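Local coordinates for chromosome-partitioning protein ParB (PDB 6S6H) that binds the centromeric parS site and DNA of the replication origin and takes part in chromosome partition, represented here by its helix-turn-helix DNA-binding domain, at residues L5-G8 with I9-V13. Sequence-based numbering, arbitrary orientation.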
ATOM      1  N   LEU B   5      20.760  17.806  -8.444  1.00 58.26           N
ATOM      2  CA  LEU B   5      19.421  18.443  -8.585  1.00 56.64           C
ATOM      3  C   LEU B   5      18.408  17.415  -9.103  1.00 54.56           C
ATOM      4  O   LEU B   5      17.331  17.309  -8.488  1.00 52.78           O
ATOM      5  CB  LEU B   5      19.525  19.650  -9.525  1.00 57.58           C
ATOM      6  CG  LEU B   5      19.806  20.998  -8.859  1.00 58.66           C
ATOM      7  CD1 LEU B   5      20.887  20.885  -7.793  1.00 59.74           C
ATOM      8  CD2 LEU B   5      20.193  22.040  -9.895  1.00 59.88           C
ATOM      9  N   GLU B   6      18.745  16.688 -10.176  1.00 54.39           N
ATOM     10  CA  GLU B   6      17.868  15.653 -10.795  1.00 53.32           C
ATOM     11  C   GLU B   6      17.504  14.596  -9.747  1.00 52.20           C
ATOM     12  O   GLU B   6      16.318  14.227  -9.672  1.00 51.03           O
ATOM     13  CB  GLU B   6      18.554  14.953 -11.971  1.00 53.97           C
ATOM     14  CG  GLU B   6      18.799  15.851 -13.167  1.00 54.95           C
ATOM     15  CD  GLU B   6      19.382  15.146 -14.383  1.00 55.49           C
ATOM     16  OE1 GLU B   6      19.650  15.834 -15.388  1.00 55.99           O
ATOM     17  OE2 GLU B   6      19.564  13.912 -14.325  1.00 55.02           O
ATOM     18  N   ILE B   7      18.496  14.124  -8.988  1.00 52.78           N
ATOM     19  CA  ILE B   7      18.353  13.000  -8.014  1.00 52.32           C
ATOM     20  C   ILE B   7      17.352  13.403  -6.924  1.00 51.13           C
ATOM     21  O   ILE B   7      16.429  12.612  -6.657  1.00 49.76           O
ATOM     22  CB  ILE B   7      19.725  12.590  -7.440  1.00 53.90           C
ATOM     23  CG1 ILE B   7      20.554  11.853  -8.497  1.00 54.84           C
ATOM     24  CG2 ILE B   7      19.569  11.763  -6.171  1.00 53.46           C
ATOM     25  CD1 ILE B   7      21.985  11.575  -8.096  1.00 56.45           C
ATOM     26  N   GLY B   8      17.532  14.585  -6.331  1.00 51.40           N
ATOM     27  CA  GLY B   8      16.654  15.123  -5.274  1.00 50.88           C
ATOM     28  C   GLY B   8      15.210  15.239  -5.737  1.00 49.62           C
ATOM     29  O   GLY B   8      14.309  14.891  -4.951  1.00 49.04           O
ATOM     30  N   ILE B   9      14.999  15.712  -6.969  1.00 49.44           N
ATOM     31  CA  ILE B   9      13.650  15.899  -7.588  1.00 48.59           C
ATOM     32  C   ILE B   9      12.979  14.529  -7.734  1.00 47.69           C
ATOM     33  O   ILE B   9      11.795  14.415  -7.363  1.00 47.28           O
ATOM     34  CB  ILE B   9      13.761  16.637  -8.939  1.00 48.77           C
ATOM     35  CG1 ILE B   9      14.189  18.093  -8.744  1.00 49.94           C
ATOM     36  CG2 ILE B   9      12.463  16.540  -9.728  1.00 47.89           C
ATOM     37  CD1 ILE B   9      14.671  18.762 -10.005  1.00 50.82           C
ATOM     38  N   ILE B  10      13.710  13.539  -8.257  1.00 47.79           N
ATOM     39  CA  ILE B  10      13.217  12.143  -8.460  1.00 47.35           C
ATOM     40  C   ILE B  10      12.872  11.540  -7.092  1.00 47.05           C
ATOM     41  O   ILE B  10      11.767  10.981  -6.953  1.00 46.00           O
ATOM     42  CB  ILE B  10      14.253  11.299  -9.235  1.00 47.64           C
ATOM     43  CG1 ILE B  10      14.409  11.792 -10.677  1.00 47.88           C
ATOM     44  CG2 ILE B  10      13.896   9.820  -9.189  1.00 47.04           C
ATOM     45  CD1 ILE B  10      15.702  11.376 -11.341  1.00 48.79           C
ATOM     46  N   GLU B  11      13.781  11.672  -6.124  1.00 48.43           N
ATOM     47  CA  GLU B  11      13.628  11.155  -4.738  1.00 48.65           C
ATOM     48  C   GLU B  11      12.322  11.669  -4.118  1.00 48.30           C
ATOM     49  O   GLU B  11      11.645  10.876  -3.444  1.00 47.68           O
ATOM     50  CB  GLU B  11      14.821  11.572  -3.876  1.00 49.81           C
ATOM     51  CG  GLU B  11      16.054  10.713  -4.091  1.00 50.63           C
ATOM     52  CD  GLU B  11      17.276  11.158  -3.308  1.00 52.10           C
ATOM     53  OE1 GLU B  11      18.027  10.282  -2.844  1.00 53.15           O
ATOM     54  OE2 GLU B  11      17.478  12.378  -3.162  1.00 53.14           O
ATOM     55  N   ASN B  12      11.982  12.942  -4.338  1.00 49.03           N
ATOM     56  CA  ASN B  12      10.913  13.648  -3.578  1.00 49.74           C
ATOM     57  C   ASN B  12       9.542  13.472  -4.248  1.00 49.13           C
ATOM     58  O   ASN B  12       8.550  13.934  -3.655  1.00 49.06           O
ATOM     59  CB  ASN B  12      11.261  15.122  -3.354  1.00 50.85           C
ATOM     60  CG  ASN B  12      12.148  15.316  -2.142  1.00 51.92           C
ATOM     61  OD1 ASN B  12      11.664  15.655  -1.065  1.00 52.73           O
ATOM     62  ND2 ASN B  12      13.439  15.068  -2.296  1.00 52.45           N
ATOM     63  N   VAL B  13       9.467  12.817  -5.407  1.00 49.26           N
ATOM     64  CA  VAL B  13       8.171  12.523  -6.093  1.00 49.51           C
ATOM     65  C   VAL B  13       7.264  11.765  -5.114  1.00 50.21           C
ATOM     66  O   VAL B  13       6.108  12.195  -4.934  1.00 50.29           O
ATOM     67  CB  VAL B  13       8.378  11.737  -7.403  1.00 49.04           C
ATOM     68  CG1 VAL B  13       7.064  11.188  -7.953  1.00 48.21           C
ATOM     69  CG2 VAL B  13       9.095  12.579  -8.449  1.00 49.24           C
TER
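Ile9, Ile10 and Glu11 each give their backbone N-H to the carbonyl four residues back, on Leu5, Glu6 and Ile7, in regular alpha-helical i to i+4 bonds; Ile10 N to Glu6 O, at 3.0 Å, is representative. The next bond in the series is weak. Gly8 O accepts two bonds from Asn12: this weak one from N (3.1 Å, 132°) and a straighter one from ND2 (2.8 Å, 160°). Gly8 O lies near the amide plane of Asn12, while ND2 approaches tilted from the plane of the Gly8 carbonyl. With CG beside its own backbone N (chi1 -84°), the asparagine turns its amide back along the helix, so one residue supplies both donors. OD1 of Asn12 has a weak hydrogen bond from Arg15.

Ile7 and Glu11 run side by side, pointing the same way, with the Ile7 CG2 methyl in van der Waals contact with the Glu11 carboxylate (3.7 Å to CD).

Glu6 forms a salt bridge with Arg36, just beyond helix 20-34. This short N-terminal helix packs at the surface of the ParB helix-turn-helix domain, about 11 Å from the DNA at the nearest atom: Ile9, and Val13 just after the helix, touch Leu30 of helix 20-34, and buried Ile10 packs against Ile41, Thr44 and Ile45 of helix 38-45.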